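Local coordinates for protein inactive Zymogen C11 Protease (Parabacteroides distasonis, PDB 6MZO) that probably cleaves peptide bonds as a clostripain-like cysteine protease of clan CD after activation of its inactive zymogen, at residues G48-Y53 and D201-E206; A178-G183 and A207-I212; S30-A35 and V112-G117. One frame throughout, in Å; residues are numbered along the deposited sequence.

Interaction 1: residues G48-Y53 and D201-E206; sequences GNLLIY and DMFKKE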
loop_
_atom_site.group_PDB
_atom_site.type_symbol
_atom_site.label_atom_id
_atom_site.label_comp_id
_atom_site.label_asym_id
_atom_site.label_seq_id
_atom_site.Cartn_x
_atom_site.Cartn_y
_atom_site.Cartn_z
ATOM N N GLY A 48 15.652 14.365 -10.762
ATOM C CA GLY A 48 15.182 14.102 -9.391
ATOM C C GLY A 48 16.241 13.388 -8.514
ATOM O O GLY A 48 17.312 12.990 -9.020
ATOM N N ASN A 49 15.928 13.194 -7.217
ATOM C CA ASN A 49 16.850 12.490 -6.305
ATOM C C ASN A 49 16.255 11.195 -5.858
ATOM O O ASN A 49 15.094 11.188 -5.487
ATOM C CB ASN A 49 17.142 13.342 -5.073
ATOM C CG ASN A 49 17.698 14.674 -5.434
ATOM O OD1 ASN A 49 18.772 14.755 -6.063
ATOM N ND2 ASN A 49 16.954 15.766 -5.070
ATOM N N LEU A 50 17.037 10.105 -5.872
ATOM C CA LEU A 50 16.496 8.801 -5.449
ATOM C C LEU A 50 17.320 8.358 -4.215
ATOM O O LEU A 50 18.533 8.154 -4.342
ATOM C CB LEU A 50 16.631 7.771 -6.535
ATOM C CG LEU A 50 16.047 6.386 -6.144
ATOM C CD1 LEU A 50 14.516 6.344 -5.774
ATOM C CD2 LEU A 50 16.385 5.466 -7.274
ATOM N N LEU A 51 16.644 8.174 -3.073
ATOM C CA LEU A 51 17.258 7.748 -1.835
ATOM C C LEU A 51 16.645 6.410 -1.443
ATOM O O LEU A 51 15.442 6.184 -1.636
ATOM C CB LEU A 51 16.971 8.762 -0.744
ATOM C CG LEU A 51 17.848 10.047 -0.722
ATOM C CD1 LEU A 51 19.247 9.602 -0.254
ATOM C CD2 LEU A 51 17.919 10.792 -2.022
ATOM N N ILE A 52 17.487 5.503 -0.936
ATOM C CA ILE A 52 17.057 4.140 -0.502
ATOM C C ILE A 52 17.479 3.915 0.921
ATOM O O ILE A 52 18.627 4.274 1.301
ATOM C CB ILE A 52 17.744 3.034 -1.329
ATOM C CG1 ILE A 52 17.782 3.373 -2.810
ATOM C CG2 ILE A 52 17.111 1.656 -1.097
ATOM C CD1 ILE A 52 16.401 3.368 -3.522
ATOM N N TYR A 53 16.610 3.288 1.706
ATOM C CA TYR A 53 16.969 2.860 3.065
ATOM C C TYR A 53 16.806 1.377 3.076
ATOM O O TYR A 53 15.723 0.848 2.623
ATOM C CB TYR A 53 16.063 3.490 4.111
ATOM C CG TYR A 53 16.271 2.946 5.503
ATOM C CD1 TYR A 53 17.210 3.524 6.363
ATOM C CD2 TYR A 53 15.482 1.881 5.984
ATOM C CE1 TYR A 53 17.401 3.025 7.654
ATOM C CE2 TYR A 53 15.694 1.362 7.251
ATOM C CZ TYR A 53 16.635 1.954 8.073
ATOM O OH TYR A 53 16.757 1.452 9.346
ATOM N N ASP A 201 8.595 6.923 -14.317
ATOM C CA ASP A 201 7.253 7.398 -13.946
ATOM C C ASP A 201 7.233 8.048 -12.595
ATOM O O ASP A 201 6.413 9.013 -12.420
ATOM C CB ASP A 201 6.242 6.223 -14.016
ATOM C CG ASP A 201 6.051 5.720 -15.453
ATOM O OD1 ASP A 201 6.138 6.527 -16.410
ATOM O OD2 ASP A 201 5.844 4.490 -15.654
ATOM N N MET A 202 8.043 7.574 -11.636
ATOM C CA MET A 202 8.032 8.240 -10.307
ATOM C C MET A 202 8.599 9.683 -10.332
ATOM O O MET A 202 8.376 10.412 -9.385
ATOM C CB MET A 202 8.858 7.417 -9.261
ATOM C CG MET A 202 8.341 6.065 -9.121
ATOM S SD MET A 202 9.525 5.321 -7.796
ATOM C CE MET A 202 9.434 3.598 -8.101
ATOM N N PHE A 203 9.353 10.021 -11.376
ATOM C CA PHE A 203 10.137 11.262 -11.377
ATOM C C PHE A 203 9.658 12.254 -12.451
ATOM O O PHE A 203 10.306 13.267 -12.639
ATOM C CB PHE A 203 11.622 10.922 -11.569
ATOM C CG PHE A 203 12.269 10.448 -10.314
ATOM C CD1 PHE A 203 12.638 11.356 -9.347
ATOM C CD2 PHE A 203 12.430 9.054 -10.023
ATOM C CE1 PHE A 203 13.227 10.953 -8.190
ATOM C CE2 PHE A 203 13.000 8.626 -8.867
ATOM C CZ PHE A 203 13.390 9.563 -7.889
ATOM N N LYS A 204 8.590 11.950 -13.196
ATOM C CA LYS A 204 7.958 13.011 -14.086
ATOM C C LYS A 204 7.562 14.232 -13.221
ATOM O O LYS A 204 7.320 14.116 -12.000
ATOM C CB LYS A 204 6.771 12.436 -14.804
ATOM C CG LYS A 204 7.257 11.330 -15.828
ATOM C CD LYS A 204 6.078 10.719 -16.573
ATOM C CE LYS A 204 6.568 9.518 -17.399
ATOM N NZ LYS A 204 5.381 8.855 -18.084
ATOM N N LYS A 205 7.508 15.390 -13.855
ATOM C CA LYS A 205 7.230 16.620 -13.075
ATOM C C LYS A 205 6.052 16.411 -12.162
ATOM O O LYS A 205 6.159 16.758 -10.967
ATOM C CB LYS A 205 7.020 17.764 -14.057
ATOM C CG LYS A 205 6.975 19.140 -13.394
ATOM C CD LYS A 205 7.095 20.138 -14.521
ATOM C CE LYS A 205 6.390 21.391 -14.116
ATOM N NZ LYS A 205 7.117 22.113 -13.088
ATOM N N GLU A 206 4.931 15.871 -12.692
ATOM C CA GLU A 206 3.882 15.244 -11.904
ATOM C C GLU A 206 4.160 13.739 -11.917
ATOM O O GLU A 206 4.363 13.172 -13.009
ATOM C CB GLU A 206 2.534 15.483 -12.446
ATOM C CG GLU A 206 2.179 17.018 -12.368
ATOM C CD GLU A 206 0.832 17.387 -12.926
ATOM O OE1 GLU A 206 -0.057 16.520 -13.000
ATOM O OE2 GLU A 206 0.664 18.582 -13.294
#
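Asn49 O is met by the edge of the Phe203 ring, which turns two C-H groups to it almost in the ring plane: Phe203 CE1 lies 3.3 Å and Phe203 CZ 3.4 Å from this oxygen. The contact plugs the end of helix 195-203 against the start of strand 49-54 in the central sheet of the alpha/beta fold. With CG beside the backbone N and anti to the carbonyl carbon (chi1 -79°), the phenyl ring reaches out to the strand. Gly48 CA approaches Phe203 CD1 obliquely at 3.7 Å, where any CB on Gly48 would run into the ring. Leu50 crosses Phe203 at about a right angle; Leu50 CB lies 3.9 Å from Phe203 CZ, and Leu50 CD1 reaches the same ring corner. Leu50 also packs on Ile36 and Ile40 of helix 26-43, while Phe203 touches Val15 of the adjoining strand. With only an alanine at Phe203, a gap would probably open beside Gly48 and Leu50, and Asn49 O would lose its aromatic edge. Beyond the ring, Arg13 donates to the carbonyls of Met202, Lys204 and Lys205, holding the turn after the helix. Lys204 folds back over that helix end in a salt bridge shared between Asp201 and Asp208, with Lys204 NZ 3.0 Å from Asp201 OD1 and nearly in line with its C-O bond.

Interaction 2: residues A178-G183 and A207-I212; sequences ADYIIG and ADVVGI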
loop_
_atom_site.group_PDB
_atom_site.type_symbol
_atom_site.label_atom_id
_atom_site.label_comp_id
_atom_site.label_asym_id
_atom_site.label_seq_id
_atom_site.Cartn_x
_atom_site.Cartn_y
_atom_site.Cartn_z
ATOM N N ALA A 178 -0.892 12.316 1.472
ATOM C CA ALA A 178 -0.524 11.901 0.140
ATOM C C ALA A 178 -1.597 12.212 -0.866
ATOM O O ALA A 178 -2.716 11.973 -0.636
ATOM C CB ALA A 178 -0.227 10.429 0.118
ATOM N N ASP A 179 -1.221 12.732 -2.014
ATOM C CA ASP A 179 -2.214 13.023 -3.005
ATOM C C ASP A 179 -2.827 11.779 -3.634
ATOM O O ASP A 179 -3.962 11.771 -3.973
ATOM C CB ASP A 179 -1.667 13.939 -4.087
ATOM C CG ASP A 179 -1.307 15.310 -3.564
ATOM O OD1 ASP A 179 -1.944 15.805 -2.659
ATOM O OD2 ASP A 179 -0.362 15.872 -4.066
ATOM N N TYR A 180 -2.010 10.746 -3.792
ATOM C CA TYR A 180 -2.407 9.483 -4.368
ATOM C C TYR A 180 -1.810 8.337 -3.564
ATOM O O TYR A 180 -0.750 8.453 -3.063
ATOM C CB TYR A 180 -1.897 9.362 -5.818
ATOM C CG TYR A 180 -2.552 10.342 -6.718
ATOM C CD1 TYR A 180 -3.748 10.071 -7.277
ATOM C CD2 TYR A 180 -1.998 11.557 -6.944
ATOM C CE1 TYR A 180 -4.381 10.994 -8.065
ATOM C CE2 TYR A 180 -2.618 12.491 -7.724
ATOM C CZ TYR A 180 -3.813 12.209 -8.278
ATOM O OH TYR A 180 -4.429 13.142 -9.051
ATOM N N ILE A 181 -2.534 7.235 -3.510
ATOM C CA ILE A 181 -2.076 6.040 -2.854
ATOM C C ILE A 181 -2.099 4.926 -3.899
ATOM O O ILE A 181 -3.052 4.738 -4.538
ATOM C CB ILE A 181 -3.009 5.615 -1.703
ATOM C CG1 ILE A 181 -3.114 6.693 -0.644
ATOM C CG2 ILE A 181 -2.525 4.351 -1.063
ATOM C CD1 ILE A 181 -1.829 6.961 0.031
ATOM N N ILE A 182 -1.017 4.188 -4.004
ATOM C CA ILE A 182 -0.891 3.098 -4.947
ATOM C C ILE A 182 -0.696 1.809 -4.170
ATOM O O ILE A 182 0.146 1.774 -3.342
ATOM C CB ILE A 182 0.331 3.299 -5.868
ATOM C CG1 ILE A 182 0.254 4.640 -6.559
ATOM C CG2 ILE A 182 0.400 2.228 -6.927
ATOM C CD1 ILE A 182 1.503 5.027 -7.285
ATOM N N GLY A 183 -1.457 0.766 -4.472
ATOM C CA GLY A 183 -1.281 -0.469 -3.709
ATOM C C GLY A 183 -2.083 -1.594 -4.299
ATOM O O GLY A 183 -2.692 -1.429 -5.368
ATOM N N ALA A 207 4.109 13.095 -10.748
ATOM C CA ALA A 207 4.304 11.641 -10.711
ATOM C C ALA A 207 3.228 10.979 -11.551
ATOM O O ALA A 207 2.039 11.295 -11.446
ATOM C CB ALA A 207 4.247 11.157 -9.236
ATOM N N ASP A 208 3.618 9.993 -12.378
ATOM C CA ASP A 208 2.655 9.313 -13.264
ATOM C C ASP A 208 2.121 8.096 -12.556
ATOM O O ASP A 208 2.568 6.952 -12.774
ATOM C CB ASP A 208 3.391 8.976 -14.596
ATOM C CG ASP A 208 2.492 8.418 -15.640
ATOM O OD1 ASP A 208 1.269 8.268 -15.415
ATOM O OD2 ASP A 208 3.029 8.080 -16.720
ATOM N N VAL A 209 1.197 8.386 -11.641
ATOM C CA VAL A 209 0.692 7.296 -10.784
ATOM C C VAL A 209 -0.105 6.295 -11.573
ATOM O O VAL A 209 -0.024 5.069 -11.266
ATOM C CB VAL A 209 -0.158 7.891 -9.607
ATOM C CG1 VAL A 209 0.809 8.728 -8.709
ATOM C CG2 VAL A 209 -1.385 8.681 -10.095
ATOM N N VAL A 210 -0.817 6.737 -12.614
ATOM C CA VAL A 210 -1.508 5.765 -13.419
ATOM C C VAL A 210 -0.497 4.913 -14.219
ATOM O O VAL A 210 -0.672 3.727 -14.302
ATOM C CB VAL A 210 -2.580 6.450 -14.354
ATOM C CG1 VAL A 210 -3.218 5.453 -15.306
ATOM C CG2 VAL A 210 -3.626 7.151 -13.439
ATOM N N GLY A 211 0.592 5.524 -14.739
ATOM C CA GLY A 211 1.669 4.779 -15.372
ATOM C C GLY A 211 2.223 3.709 -14.473
ATOM O O GLY A 211 2.437 2.591 -14.903
ATOM N N ILE A 212 2.508 4.080 -13.226
ATOM C CA ILE A 212 3.078 3.103 -12.312
ATOM C C ILE A 212 2.184 1.870 -12.131
ATOM O O ILE A 212 2.663 0.748 -12.251
ATOM C CB ILE A 212 3.359 3.759 -10.942
ATOM C CG1 ILE A 212 4.506 4.769 -11.076
ATOM C CG2 ILE A 212 3.691 2.673 -9.873
ATOM C CD1 ILE A 212 4.607 5.700 -9.834
#
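Strand 180-183 packs against the first turn of helix 209-220, and the backbones come nearest at Ile182 and Val209, whose CA atoms are 7.4 Å apart. This is helix-on-sheet packing of the alpha/beta fold, made wholly by side chains. Along the strand Tyr180 and Ile182 point to the helix, whereas Ile181 between them points away from it and packs on Phe160 and Phe174. Val209 wedges between the two side chains that face it. Val209 CG2 sits over one face of the Tyr180 ring in a CH-pi contact, 4.1 Å from the ring centroid and 19° off the normal, with the nearer ring atoms being Tyr180 CG and CD1. The other methyl, Val209 CG1, lies beside the backbone N and anti to the carbonyl carbon (chi1 -65°), which carries it to Tyr180 CB and, at 4.0 Å, to Ile182 CD1. One methyl thus covers the ring and the other fills the angle between ring stem and isoleucine. Ile182 extends its chain to the helix, and Ile182 CD1 also touches Ile212 CD1 at 4.1 Å, one turn further on. Ile212 in turn packs on Ile198 and Met202 of helix 195-203, while Ile303 of strand 302-307 lies against Tyr180.

The helix end that presents Val209 is fixed by Asp208 at its N-cap. Asp208 is the centre of an inverse gamma turn, spanned by a weak bond from Val209 N to Ala207 O. Its carboxylate turns back over the first turn, and Gly211 N donates to Asp208 OD1 at 2.9 Å, coming from above the carboxylate plane rather than within it.

Interaction 3: residues S30-A35 and V112-G117; sequences SQNLRA and VLWSHG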
loop_
_atom_site.group_PDB
_atom_site.type_symbol
_atom_site.label_atom_id
_atom_site.label_comp_id
_atom_site.label_asym_id
_atom_site.label_seq_id
_atom_site.Cartn_x
_atom_site.Cartn_y
_atom_site.Cartn_z
ATOM N N SER A 30 17.375 -7.438 -1.974
ATOM C CA SER A 30 18.460 -7.424 -2.987
ATOM C C SER A 30 17.965 -7.507 -4.431
ATOM O O SER A 30 18.488 -6.787 -5.327
ATOM C CB SER A 30 19.451 -8.592 -2.759
ATOM O OG SER A 30 19.979 -8.570 -1.449
ATOM N N GLN A 31 16.990 -8.374 -4.703
ATOM C CA GLN A 31 16.410 -8.445 -6.063
ATOM C C GLN A 31 15.765 -7.148 -6.475
ATOM O O GLN A 31 15.927 -6.703 -7.616
ATOM C CB GLN A 31 15.351 -9.553 -6.142
ATOM C CG GLN A 31 14.731 -9.749 -7.494
ATOM C CD GLN A 31 13.758 -10.943 -7.498
ATOM O OE1 GLN A 31 13.842 -11.840 -6.646
ATOM N NE2 GLN A 31 12.828 -10.946 -8.450
ATOM N N ASN A 32 15.040 -6.517 -5.541
ATOM C CA ASN A 32 14.428 -5.222 -5.863
ATOM C C ASN A 32 15.457 -4.149 -6.082
ATOM O O ASN A 32 15.252 -3.283 -6.944
ATOM C CB ASN A 32 13.471 -4.791 -4.756
ATOM C CG ASN A 32 12.162 -5.504 -4.893
ATOM O OD1 ASN A 32 11.647 -5.640 -6.011
ATOM N ND2 ASN A 32 11.670 -6.048 -3.806
ATOM N N LEU A 33 16.525 -4.163 -5.316
ATOM C CA LEU A 33 17.595 -3.141 -5.556
ATOM C C LEU A 33 18.193 -3.314 -6.970
ATOM O O LEU A 33 18.457 -2.358 -7.689
ATOM C CB LEU A 33 18.701 -3.250 -4.507
ATOM C CG LEU A 33 18.231 -2.524 -3.228
ATOM C CD1 LEU A 33 19.151 -2.940 -2.087
ATOM C CD2 LEU A 33 18.327 -1.023 -3.465
ATOM N N ARG A 34 18.359 -4.560 -7.400
ATOM C CA ARG A 34 18.802 -4.819 -8.758
ATOM C C ARG A 34 17.806 -4.230 -9.790
ATOM O O ARG A 34 18.219 -3.610 -10.806
ATOM C CB ARG A 34 18.993 -6.363 -8.953
ATOM C CG ARG A 34 19.436 -6.746 -10.375
ATOM C CD ARG A 34 18.279 -7.090 -11.298
ATOM N NE ARG A 34 17.773 -8.425 -11.020
ATOM C CZ ARG A 34 16.503 -8.808 -10.997
ATOM N NH1 ARG A 34 16.233 -10.103 -10.743
ATOM N NH2 ARG A 34 15.514 -7.940 -11.247
ATOM N N ALA A 35 16.492 -4.436 -9.567
ATOM C CA ALA A 35 15.495 -3.933 -10.491
ATOM C C ALA A 35 15.514 -2.375 -10.520
ATOM O O ALA A 35 15.360 -1.788 -11.589
ATOM C CB ALA A 35 14.089 -4.447 -10.087
ATOM N N VAL A 112 8.010 5.248 -1.214
ATOM C CA VAL A 112 7.733 3.799 -1.510
ATOM C C VAL A 112 8.047 3.073 -0.212
ATOM O O VAL A 112 9.153 3.224 0.336
ATOM C CB VAL A 112 8.612 3.265 -2.571
ATOM C CG1 VAL A 112 8.336 1.779 -2.794
ATOM C CG2 VAL A 112 8.408 4.091 -3.882
ATOM N N LEU A 113 7.062 2.339 0.315
ATOM C CA LEU A 113 7.276 1.594 1.595
ATOM C C LEU A 113 7.157 0.161 1.248
ATOM O O LEU A 113 6.112 -0.269 0.694
ATOM C CB LEU A 113 6.228 1.949 2.619
ATOM C CG LEU A 113 6.207 3.370 3.095
ATOM C CD1 LEU A 113 5.059 3.513 4.178
ATOM C CD2 LEU A 113 7.566 3.684 3.629
ATOM N N TRP A 114 8.219 -0.575 1.427
ATOM C CA TRP A 114 8.234 -1.968 1.074
ATOM C C TRP A 114 8.187 -2.787 2.351
ATOM O O TRP A 114 9.059 -2.606 3.241
ATOM C CB TRP A 114 9.533 -2.309 0.317
ATOM C CG TRP A 114 9.615 -3.696 -0.265
ATOM C CD1 TRP A 114 9.332 -4.069 -1.557
ATOM C CD2 TRP A 114 10.040 -4.887 0.405
ATOM N NE1 TRP A 114 9.539 -5.407 -1.709
ATOM C CE2 TRP A 114 9.966 -5.931 -0.525
ATOM C CE3 TRP A 114 10.440 -5.158 1.696
ATOM C CZ2 TRP A 114 10.292 -7.233 -0.195
ATOM C CZ3 TRP A 114 10.781 -6.466 2.029
ATOM C CH2 TRP A 114 10.698 -7.471 1.083
ATOM N N SER A 115 7.210 -3.677 2.412
ATOM C CA SER A 115 7.048 -4.465 3.654
ATOM C C SER A 115 6.142 -5.606 3.274
ATOM O O SER A 115 4.951 -5.392 3.143
ATOM C CB SER A 115 6.403 -3.606 4.742
ATOM O OG SER A 115 6.313 -4.303 5.999
ATOM N N HIS A 116 6.673 -6.789 3.046
ATOM C CA HIS A 116 5.802 -7.935 2.816
ATOM C C HIS A 116 5.564 -8.776 4.087
ATOM O O HIS A 116 6.497 -9.271 4.703
ATOM C CB HIS A 116 6.368 -8.770 1.684
ATOM C CG HIS A 116 6.384 -8.046 0.374
ATOM N ND1 HIS A 116 6.571 -8.685 -0.832
ATOM C CD2 HIS A 116 6.251 -6.728 0.088
ATOM C CE1 HIS A 116 6.543 -7.790 -1.808
ATOM N NE2 HIS A 116 6.331 -6.600 -1.277
ATOM N N GLY A 117 4.287 -8.905 4.446
ATOM C CA GLY A 117 3.823 -9.438 5.718
ATOM C C GLY A 117 2.305 -9.361 5.733
ATOM O O GLY A 117 1.661 -9.707 4.743
#
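The indole of Trp114 and the amide of Asn32 meet with their planes 68° apart, the amide nitrogen coming obliquely to the pyrrole part of the indole, while one face of the indole of Trp114 carries His116 CD2, 3.8 Å above its plane. The reverse also holds: Trp114 CE2 lies over a face of the His116 imidazole, so the two rings cover each other near their rims. This contact joins helix 26-43, the connection of the beta-alpha-beta crossover between the parallel strands 14-19 and 49-54, to strand 109-115 in the same sheet.

It is narrow, resting on one side chain from each segment. Asn32 ND2 stands 3.1 Å from Trp114 NE1, but both atoms are donors and the pair is no bond. The close approach is consistent with a common acceptor: Asn32 ND2 and Trp114 NE1 both donate to Asn191 O, a backbone carbonyl that thereby gathers two buried N-H groups from separate parts of the fold. Placing Trp114 CG anti to the backbone N (chi1 -173°) swings the indole from the strand toward the helix. From the other side Asn32, with CG anti to its carbonyl carbon (chi1 -80°), crosses the indole at about a right angle. Phe19 touches both residues, its ring inclined at about 50° to the indole, and Tyr195 of helix 195-203 also lies against Asn32.

His116 NE2 is hydrogen-bonded to Asp161 OD1 of strand 155-162, which ties the imidazole to the neighbouring strand. Within the contact, the next approach of the amide after Trp114 NE1 is Asn32 ND2 to Trp114 CE2, at 3.7 Å.

In the fold
All three contacts reach the same mixed beta-sheet of the clostripain-like protease fold. Interactions 1 and 2 are neighbours, their centres 12 Å apart, and they touch directly: helices 195-203 and 209-220 follow each other, and Asp201 O probably accepts a hydrogen bond from Asp208 N at 3.0 Å. Interaction 3 lies about 16 Å, centre to centre, from interaction 1 and meets it where Leu33 packs on Ile52; it does not touch interaction 2. Along the chain the order is 30-35, 48-53, 112-117, 178-183, 201-206 and 207-212, so interaction 1 interleaves with both others. Helices from the N-terminal part (26-43) and from mid-chain (195-203, 209-220) thus pack on one beta-sheet, binding distant parts of the zymogen's sequence into a single body.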